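Local coordinates for protein LbaCas13a H328A (C2c2) (PDB 5WLH) that binds a CRISPR guide RNA, here as its precursor, and as a Cas13a nuclease probably uses that guide to recognise and cut target RNA, at residues 275-280 / 399-404; 403-408 / 439-443; 301-305 / 392-396. All coordinates share one frame; numbering follows the deposited sequence.

Contact 1 of 3, residues 275-280 / 399-404; sequences AEKEAF and MLNMFF. With nucleotides of chain B.
Ala279 and Leu400 lie near the crossing of helices 275-280 and 399-404, whose axes run nearly perpendicular (99°) and come within 7.8 Å of each other. The small methyl of Ala279 is consistent with this close approach, CB resting 3.5 Å from Leu400 N. On the Phe280 side three rings gather. Phe280 and Phe403 have planes only 21° apart but slid past each other: Phe280 CB lies over the Phe403 face, 3.6 Å from the ring centroid in a CH-pi contact, while Phe403 CE2 lies over the Phe280 face, 3.4 Å from CG. Both rings swing away from their own backbone N (chi1 -178° in each), which carries them into the gap between the helices. Phe404 CZ then meets the rim of Phe280, 3.8 Å from CE1 and in the ring plane. An alanine in place of Phe403 would probably open a gap beside Phe280 CB and CG. Glu276 stretches across helix 399-404: CG passes 3.5 Å from Met399 O, OE2 lies 3.5 Å from Met402 CB, and OE1 goes on to a hydrogen bond with His406 ND1. Lys277 points away from helix 399-404, its NZ 3.2 Å from OP1 of C12 of chain B. Apolar contact thus joins the two helices around a buried carboxylate, set beside Met402 and Phe403 and held by His406, with Lys277 at the RNA-facing edge.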
# COMPACT_ATOMS: atom_id res chain seq x y z
N ALA A 275 24.63 -10.35 -22.79
CA ALA A 275 24.43 -10.16 -24.23
C ALA A 275 22.96 -10.29 -24.60
O ALA A 275 22.46 -9.54 -25.47
CB ALA A 275 25.28 -11.15 -25.02
N GLU A 276 22.24 -11.21 -23.95
CA GLU A 276 20.81 -11.30 -24.20
C GLU A 276 20.11 -10.03 -23.75
O GLU A 276 19.19 -9.55 -24.42
CB GLU A 276 20.23 -12.52 -23.48
CG GLU A 276 20.68 -13.84 -24.12
CD GLU A 276 20.09 -15.06 -23.43
OE1 GLU A 276 19.02 -14.93 -22.80
OE2 GLU A 276 20.70 -16.16 -23.53
N LYS A 277 20.53 -9.49 -22.61
CA LYS A 277 19.94 -8.26 -22.08
C LYS A 277 20.20 -7.09 -23.02
O LYS A 277 19.30 -6.29 -23.31
CB LYS A 277 20.52 -7.98 -20.70
CG LYS A 277 19.92 -6.76 -20.01
CD LYS A 277 18.45 -6.94 -19.75
CE LYS A 277 18.02 -6.21 -18.47
NZ LYS A 277 18.60 -6.80 -17.22
N GLU A 278 21.44 -6.96 -23.50
CA GLU A 278 21.74 -5.93 -24.50
C GLU A 278 20.85 -6.09 -25.73
O GLU A 278 20.45 -5.10 -26.34
CB GLU A 278 23.21 -5.98 -24.89
CG GLU A 278 24.19 -5.50 -23.82
CD GLU A 278 24.28 -3.97 -23.69
OE1 GLU A 278 23.55 -3.25 -24.40
OE2 GLU A 278 25.09 -3.50 -22.87
N ALA A 279 20.55 -7.33 -26.11
CA ALA A 279 19.70 -7.53 -27.28
C ALA A 279 18.30 -7.01 -27.01
O ALA A 279 17.67 -6.42 -27.89
CB ALA A 279 19.64 -9.02 -27.66
N PHE A 280 17.81 -7.21 -25.79
CA PHE A 280 16.48 -6.72 -25.46
C PHE A 280 16.48 -5.20 -25.35
O PHE A 280 15.51 -4.55 -25.74
CB PHE A 280 15.98 -7.34 -24.16
CG PHE A 280 14.59 -6.90 -23.80
CD1 PHE A 280 13.50 -7.37 -24.52
CD2 PHE A 280 14.38 -5.96 -22.81
CE1 PHE A 280 12.22 -6.94 -24.24
CE2 PHE A 280 13.09 -5.53 -22.53
CZ PHE A 280 12.02 -6.02 -23.23
N MET A 399 20.53 -13.51 -29.97
CA MET A 399 20.52 -13.26 -28.54
C MET A 399 19.18 -12.70 -28.07
O MET A 399 18.81 -12.88 -26.90
CB MET A 399 21.67 -12.33 -28.15
CG MET A 399 23.05 -13.00 -28.25
SD MET A 399 23.09 -14.71 -27.67
CE MET A 399 23.94 -14.53 -26.09
N LEU A 400 18.44 -12.04 -28.96
CA LEU A 400 17.11 -11.56 -28.61
C LEU A 400 16.11 -12.71 -28.54
O LEU A 400 15.26 -12.75 -27.65
CB LEU A 400 16.64 -10.49 -29.59
CG LEU A 400 15.26 -9.91 -29.30
CD1 LEU A 400 15.23 -9.30 -27.90
CD2 LEU A 400 14.86 -8.87 -30.35
N ASN A 401 16.19 -13.66 -29.47
CA ASN A 401 15.35 -14.84 -29.38
C ASN A 401 15.63 -15.60 -28.09
O ASN A 401 14.70 -16.09 -27.43
CB ASN A 401 15.58 -15.75 -30.58
CG ASN A 401 15.17 -15.09 -31.89
OD1 ASN A 401 14.14 -14.41 -31.97
ND2 ASN A 401 15.98 -15.29 -32.93
N MET A 402 16.90 -15.71 -27.71
CA MET A 402 17.26 -16.40 -26.48
C MET A 402 16.79 -15.61 -25.27
O MET A 402 16.35 -16.20 -24.28
CB MET A 402 18.77 -16.63 -26.41
CG MET A 402 19.29 -17.72 -27.35
SD MET A 402 18.50 -19.31 -27.05
CE MET A 402 19.01 -19.62 -25.39
N PHE A 403 16.89 -14.28 -25.31
CA PHE A 403 16.36 -13.49 -24.20
C PHE A 403 14.89 -13.82 -23.98
O PHE A 403 14.44 -14.04 -22.85
CB PHE A 403 16.53 -11.99 -24.44
CG PHE A 403 16.04 -11.15 -23.30
CD1 PHE A 403 16.86 -10.94 -22.20
CD2 PHE A 403 14.76 -10.61 -23.30
CE1 PHE A 403 16.40 -10.20 -21.12
CE2 PHE A 403 14.30 -9.86 -22.22
CZ PHE A 403 15.13 -9.64 -21.14
N PHE A 404 14.12 -13.85 -25.06
CA PHE A 404 12.70 -14.11 -24.95
C PHE A 404 12.44 -15.55 -24.52
O PHE A 404 11.57 -15.80 -23.68
CB PHE A 404 12.02 -13.79 -26.28
CG PHE A 404 11.69 -12.33 -26.45
CD1 PHE A 404 11.03 -11.63 -25.44
CD2 PHE A 404 12.09 -11.64 -27.59
CE1 PHE A 404 10.75 -10.27 -25.59
CE2 PHE A 404 11.79 -10.28 -27.75
CZ PHE A 404 11.13 -9.60 -26.74
P C B 12 19.80 -7.86 -13.74
OP1 C B 12 20.65 -7.12 -14.73
OP2 C B 12 18.92 -8.99 -14.14
O5' C B 12 20.70 -8.36 -12.54
C5' C B 12 21.70 -7.52 -11.99
C4' C B 12 22.40 -8.21 -10.86
O4' C B 12 21.48 -8.39 -9.75
C3' C B 12 22.88 -9.63 -11.16
O3' C B 12 24.07 -9.70 -11.92
C2' C B 12 23.01 -10.21 -9.77
O2' C B 12 24.15 -9.68 -9.13
C1' C B 12 21.77 -9.62 -9.10
N1 C B 12 20.63 -10.55 -9.25
C2 C B 12 20.61 -11.63 -8.36
O2 C B 12 21.50 -11.73 -7.49
N3 C B 12 19.61 -12.52 -8.44
C4 C B 12 18.68 -12.37 -9.39
N4 C B 12 17.72 -13.31 -9.42
C5 C B 12 18.67 -11.29 -10.34
C6 C B 12 19.68 -10.42 -10.24

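Contact 2 of 3, residues 403-408 / 439-443; sequences FFIHRI and DLINY. With nucleotides of chain B.
Phe403 meets Tyr443 where the two helices close on the RNA: CZ of Phe403 lies 3.4 Å from Tyr443 CE2, which comes at the rim of the phenylalanine in its plane. Next along, Phe404 CD1 touches Leu440 CD2 more loosely, at 4.2 Å. His406 faces elsewhere, one side of its imidazole against the base of G15 of chain B, with CD2 3.3 Å from N2 of that guanine. Arg407 carries the centre. Its chain bends at chi2 and chi3, both near -60°, folding the guanidinium back flat over the Tyr443 ring, centres 4.0 Å apart and planes at 26°, while its CB packs on Leu440 CD2. NE gives its proton to water 2 at 2.9 Å, in the guanidinium plane. Asp439 OD1 stands 4.4 Å from Arg407 NH2, too far for a salt bridge; that carboxylate pairs instead with Lys414, and Arg407 NH2 with an RNA phosphate. Water 1 lies between Arg407 and Asp439, within hydrogen-bonding distance of OD1 and accepting from Asn442 ND2 and weakly from Arg407 NH2. Ile408 ends the row, its CG1 4.0 Å from Leu440 CD1. On the far helix, Tyr443 OH donates to OP1 of C11 of chain B, a short bond of 2.6 Å. Stacked arginine and phosphate-bound tyrosine probably steady each other: the cation lies on the ring whose hydroxyl grips the guide backbone, and its charge is likely to add to the pull on the nearby phosphates, while the hydrated gap to Asp439 probably leaves much of that charge for the RNA.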
# COMPACT_ATOMS: atom_id res chain seq x y z
N PHE A 403 16.89 -14.28 -25.31
CA PHE A 403 16.36 -13.49 -24.20
C PHE A 403 14.89 -13.82 -23.98
O PHE A 403 14.44 -14.04 -22.85
CB PHE A 403 16.53 -11.99 -24.44
CG PHE A 403 16.04 -11.15 -23.30
CD1 PHE A 403 16.86 -10.94 -22.20
CD2 PHE A 403 14.76 -10.61 -23.30
CE1 PHE A 403 16.40 -10.20 -21.12
CE2 PHE A 403 14.30 -9.86 -22.22
CZ PHE A 403 15.13 -9.64 -21.14
N PHE A 404 14.12 -13.85 -25.06
CA PHE A 404 12.70 -14.11 -24.95
C PHE A 404 12.44 -15.55 -24.52
O PHE A 404 11.57 -15.80 -23.68
CB PHE A 404 12.02 -13.79 -26.28
CG PHE A 404 11.69 -12.33 -26.45
CD1 PHE A 404 11.03 -11.63 -25.44
CD2 PHE A 404 12.09 -11.64 -27.59
CE1 PHE A 404 10.75 -10.27 -25.59
CE2 PHE A 404 11.79 -10.28 -27.75
CZ PHE A 404 11.13 -9.60 -26.74
N ILE A 405 13.18 -16.52 -25.06
CA ILE A 405 12.97 -17.90 -24.64
C ILE A 405 13.27 -18.05 -23.15
O ILE A 405 12.55 -18.77 -22.43
CB ILE A 405 13.82 -18.86 -25.49
CG1 ILE A 405 13.24 -18.92 -26.90
CG2 ILE A 405 13.83 -20.27 -24.88
CD1 ILE A 405 14.18 -19.47 -27.92
N HIS A 406 14.29 -17.35 -22.65
CA HIS A 406 14.56 -17.36 -21.22
C HIS A 406 13.44 -16.70 -20.42
O HIS A 406 13.10 -17.18 -19.33
CB HIS A 406 15.89 -16.67 -20.93
CG HIS A 406 17.08 -17.57 -21.10
ND1 HIS A 406 18.18 -17.21 -21.84
CD2 HIS A 406 17.32 -18.82 -20.64
CE1 HIS A 406 19.06 -18.19 -21.83
NE2 HIS A 406 18.57 -19.18 -21.10
N ARG A 407 12.88 -15.59 -20.92
CA ARG A 407 11.70 -15.00 -20.29
C ARG A 407 10.55 -15.98 -20.26
O ARG A 407 9.84 -16.09 -19.25
CB ARG A 407 11.25 -13.72 -21.02
CG ARG A 407 12.18 -12.53 -20.95
CD ARG A 407 12.48 -12.12 -19.51
NE ARG A 407 11.27 -11.83 -18.74
CZ ARG A 407 11.28 -11.65 -17.43
NH1 ARG A 407 12.44 -11.73 -16.77
NH2 ARG A 407 10.16 -11.39 -16.77
N ILE A 408 10.31 -16.68 -21.37
CA ILE A 408 9.19 -17.62 -21.44
C ILE A 408 9.38 -18.72 -20.41
O ILE A 408 8.45 -19.07 -19.67
CB ILE A 408 9.07 -18.22 -22.85
CG1 ILE A 408 8.68 -17.15 -23.87
CG2 ILE A 408 7.99 -19.30 -22.85
CD1 ILE A 408 8.80 -17.62 -25.33
N ASP A 439 2.83 -12.01 -20.17
CA ASP A 439 4.02 -11.83 -19.35
C ASP A 439 5.13 -11.15 -20.14
O ASP A 439 5.85 -10.27 -19.62
CB ASP A 439 4.46 -13.21 -18.83
CG ASP A 439 5.48 -13.17 -17.71
OD1 ASP A 439 5.88 -12.07 -17.23
OD2 ASP A 439 5.87 -14.29 -17.30
N LEU A 440 5.29 -11.52 -21.42
CA LEU A 440 6.28 -10.87 -22.26
C LEU A 440 5.90 -9.42 -22.51
O LEU A 440 6.75 -8.52 -22.48
CB LEU A 440 6.39 -11.60 -23.60
CG LEU A 440 6.95 -13.02 -23.51
CD1 LEU A 440 7.24 -13.55 -24.91
CD2 LEU A 440 8.19 -13.08 -22.65
N ILE A 441 4.62 -9.17 -22.78
CA ILE A 441 4.17 -7.80 -22.99
C ILE A 441 4.32 -7.01 -21.70
O ILE A 441 4.73 -5.85 -21.71
CB ILE A 441 2.72 -7.82 -23.51
CG1 ILE A 441 2.71 -8.43 -24.92
CG2 ILE A 441 2.14 -6.43 -23.54
CD1 ILE A 441 1.30 -8.73 -25.40
N ASN A 442 4.04 -7.65 -20.56
CA ASN A 442 4.26 -7.02 -19.27
C ASN A 442 5.70 -6.54 -19.13
O ASN A 442 5.97 -5.42 -18.68
CB ASN A 442 3.95 -7.99 -18.14
CG ASN A 442 4.15 -7.38 -16.77
OD1 ASN A 442 3.29 -6.65 -16.31
ND2 ASN A 442 5.28 -7.67 -16.13
N TYR A 443 6.65 -7.40 -19.51
CA TYR A 443 8.05 -7.07 -19.34
C TYR A 443 8.42 -5.85 -20.16
O TYR A 443 9.10 -4.95 -19.67
CB TYR A 443 8.91 -8.28 -19.71
CG TYR A 443 10.34 -8.14 -19.29
CD1 TYR A 443 10.73 -8.35 -17.97
CD2 TYR A 443 11.32 -7.79 -20.22
CE1 TYR A 443 12.05 -8.20 -17.59
CE2 TYR A 443 12.64 -7.65 -19.83
CZ TYR A 443 13.00 -7.86 -18.53
OH TYR A 443 14.33 -7.73 -18.17
P G B 15 26.66 -21.51 -13.86
OP1 G B 15 27.66 -22.57 -13.53
OP2 G B 15 27.10 -20.27 -14.54
O5' G B 15 25.46 -22.14 -14.69
C5' G B 15 24.87 -23.35 -14.26
C4' G B 15 23.52 -23.56 -14.89
O4' G B 15 22.63 -22.48 -14.51
C3' G B 15 23.49 -23.55 -16.41
O3' G B 15 23.88 -24.81 -16.93
C2' G B 15 22.04 -23.20 -16.70
O2' G B 15 21.22 -24.34 -16.52
C1' G B 15 21.74 -22.21 -15.57
N9 G B 15 21.93 -20.81 -16.00
C8 G B 15 23.11 -20.12 -16.03
N7 G B 15 22.98 -18.90 -16.49
C5 G B 15 21.63 -18.79 -16.79
C6 G B 15 20.91 -17.70 -17.32
O6 G B 15 21.36 -16.59 -17.63
N1 G B 15 19.57 -18.01 -17.49
C2 G B 15 18.99 -19.21 -17.16
N2 G B 15 17.67 -19.32 -17.38
N3 G B 15 19.66 -20.24 -16.66
C4 G B 15 20.97 -19.97 -16.50
P C B 11 14.30 -7.94 -14.34
OP1 C B 11 14.71 -7.33 -15.62
OP2 C B 11 14.26 -9.42 -14.20
O5' C B 11 15.29 -7.46 -13.20
C5' C B 11 15.83 -6.15 -13.22
C4' C B 11 16.83 -5.99 -12.12
O4' C B 11 16.20 -6.22 -10.83
C3' C B 11 17.97 -6.99 -12.13
O3' C B 11 18.94 -6.68 -13.08
C2' C B 11 18.46 -6.91 -10.70
O2' C B 11 19.10 -5.66 -10.50
C1' C B 11 17.13 -6.85 -9.96
N1 C B 11 16.60 -8.19 -9.61
C2 C B 11 17.11 -8.82 -8.47
O2 C B 11 18.02 -8.26 -7.83
N3 C B 11 16.59 -10.00 -8.11
C4 C B 11 15.61 -10.56 -8.84
N4 C B 11 15.13 -11.75 -8.46
C5 C B 11 15.08 -9.93 -10.01
C6 C B 11 15.61 -8.75 -10.35
O HOH W 1 7.24 -9.71 -16.74
O HOH W 2 8.38 -11.67 -19.29
O HOH W 3 8.55 -14.03 -17.91

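Contact 3 of 3, residues 301-305 / 392-396; sequences RMRRL and GRYFD
Arg301 of helix 292-311 reaches across the loop 392-396 and touches it with CB, CG, CD and NH1. CB sits over the middle of the Phe395 ring, 3.8 Å from the centroid and 13° off the normal, a CH-pi contact. CG lies 3.6 Å from Tyr394 O, and CD lies beside the same oxygen while brushing Phe395 CD1 at 3.8 Å. NE forms a salt bridge with Asp297. The extended run from CG to NE (chi2 168°) brings the guanidinium to the loop, where NH1 donates to Tyr394 O at 2.9 Å, the oxygen close to the guanidinium plane. One turn on, Arg304 does much the same with NH1 to Arg393 O at 2.8 Å, though here the acceptor is tilted 22° from the guanidinium plane. Leu305 fills in between the rings: CD2 lies 3.4 Å from Tyr394 CD1, and CD1 meets the rim of Phe395, 4.1 Å from CD2 of that ring. Two arginines thus satisfy consecutive carbonyls of a loop that has no regular structure of its own. The loop links helix 357-388 to helix 398-417: Asn390 and Asn401 both bond to Phe395 O, and Phe395 packs on Leu400, while Met302, on helix 292-311, packs against Leu440 and Ile444 of helix 429-458.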
# COMPACT_ATOMS: atom_id res chain seq x y z
N ARG A 301 6.94 -11.46 -34.39
CA ARG A 301 8.09 -12.33 -34.17
C ARG A 301 8.12 -12.83 -32.73
O ARG A 301 8.44 -13.99 -32.47
CB ARG A 301 9.39 -11.61 -34.50
CG ARG A 301 9.52 -11.33 -36.02
CD ARG A 301 10.65 -10.37 -36.31
NE ARG A 301 10.48 -9.81 -37.65
CZ ARG A 301 10.81 -10.46 -38.76
NH1 ARG A 301 11.34 -11.67 -38.68
NH2 ARG A 301 10.63 -9.90 -39.95
N MET A 302 7.80 -11.95 -31.78
CA MET A 302 7.73 -12.40 -30.39
C MET A 302 6.59 -13.40 -30.20
O MET A 302 6.74 -14.38 -29.46
CB MET A 302 7.54 -11.18 -29.47
CG MET A 302 7.72 -11.51 -28.02
SD MET A 302 7.54 -10.02 -26.98
CE MET A 302 5.77 -9.84 -26.99
N ARG A 303 5.46 -13.18 -30.87
CA ARG A 303 4.36 -14.14 -30.80
C ARG A 303 4.78 -15.50 -31.34
O ARG A 303 4.41 -16.54 -30.77
CB ARG A 303 3.15 -13.60 -31.56
CG ARG A 303 1.95 -14.51 -31.55
CD ARG A 303 1.38 -14.66 -30.14
NE ARG A 303 0.48 -15.80 -30.05
CZ ARG A 303 -0.16 -16.17 -28.94
NH1 ARG A 303 0.01 -15.48 -27.81
NH2 ARG A 303 -0.94 -17.24 -28.97
N ARG A 304 5.54 -15.51 -32.44
CA ARG A 304 6.00 -16.79 -32.99
C ARG A 304 6.89 -17.53 -32.00
O ARG A 304 6.85 -18.77 -31.92
CB ARG A 304 6.74 -16.56 -34.31
CG ARG A 304 5.81 -16.23 -35.45
CD ARG A 304 6.51 -16.43 -36.79
NE ARG A 304 5.76 -15.83 -37.88
CZ ARG A 304 6.00 -14.61 -38.35
NH1 ARG A 304 6.97 -13.88 -37.82
NH2 ARG A 304 5.27 -14.14 -39.36
N LEU A 305 7.70 -16.80 -31.23
CA LEU A 305 8.51 -17.47 -30.22
C LEU A 305 7.62 -18.15 -29.18
O LEU A 305 7.93 -19.26 -28.74
CB LEU A 305 9.44 -16.48 -29.54
CG LEU A 305 10.61 -16.00 -30.41
CD1 LEU A 305 11.40 -14.93 -29.67
CD2 LEU A 305 11.52 -17.16 -30.75
N GLY A 392 13.55 -15.94 -40.73
CA GLY A 392 12.59 -14.85 -40.75
C GLY A 392 11.39 -15.00 -39.84
O GLY A 392 10.58 -14.07 -39.75
N ARG A 393 11.25 -16.15 -39.16
CA ARG A 393 10.11 -16.35 -38.27
C ARG A 393 10.25 -15.51 -37.01
O ARG A 393 9.27 -14.94 -36.53
CB ARG A 393 10.02 -17.82 -37.86
CG ARG A 393 9.27 -18.70 -38.83
CD ARG A 393 9.45 -20.16 -38.46
NE ARG A 393 9.01 -21.04 -39.53
CZ ARG A 393 9.80 -21.47 -40.51
NH1 ARG A 393 11.08 -21.12 -40.54
NH2 ARG A 393 9.31 -22.26 -41.44
N TYR A 394 11.45 -15.49 -36.43
CA TYR A 394 11.74 -14.89 -35.15
C TYR A 394 12.60 -13.66 -35.41
O TYR A 394 12.61 -13.12 -36.53
CB TYR A 394 12.40 -15.94 -34.25
CG TYR A 394 11.70 -17.29 -34.36
CD1 TYR A 394 10.38 -17.44 -33.97
CD2 TYR A 394 12.36 -18.40 -34.88
CE1 TYR A 394 9.72 -18.66 -34.09
CE2 TYR A 394 11.73 -19.62 -35.01
CZ TYR A 394 10.41 -19.74 -34.61
OH TYR A 394 9.76 -20.95 -34.73
N PHE A 395 13.33 -13.21 -34.39
CA PHE A 395 14.18 -12.05 -34.59
C PHE A 395 15.50 -12.46 -35.26
O PHE A 395 15.99 -13.58 -35.08
CB PHE A 395 14.42 -11.34 -33.26
CG PHE A 395 13.16 -10.79 -32.66
CD1 PHE A 395 12.60 -9.61 -33.11
CD2 PHE A 395 12.49 -11.49 -31.66
CE1 PHE A 395 11.42 -9.12 -32.56
CE2 PHE A 395 11.33 -11.01 -31.11
CZ PHE A 395 10.78 -9.82 -31.56
N ASP A 396 16.04 -11.54 -36.07
CA ASP A 396 17.35 -11.76 -36.67
C ASP A 396 18.43 -11.93 -35.60
O ASP A 396 19.41 -12.64 -35.81
CB ASP A 396 17.76 -10.60 -37.58
CG ASP A 396 16.83 -10.43 -38.78
OD1 ASP A 396 15.98 -11.31 -39.03
OD2 ASP A 396 16.98 -9.40 -39.47

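How the contacts relate
Contacts 1 and 2 share helix 398-417, with Phe403 and Phe404 serving both, and Phe280 of the first packs against Tyr443 of the second. One side of contact 3 lies on helix 292-311, the next after 268-287; the other is the loop before helix 398-417. It meets the others through Phe404, which touches Phe395, Met302 and Leu305. All three are mainly buried, yet their chemistry shifts with place: an aromatic and aliphatic crossing in contact 1, a watery, charged interface turned to the guide RNA in contact 2, and arginines holding loop carbonyls in contact 3, about 8 Å from the nucleic acid at its nearest atom. Together they join four helices and a loop, with contact 2 most directly at the RNA.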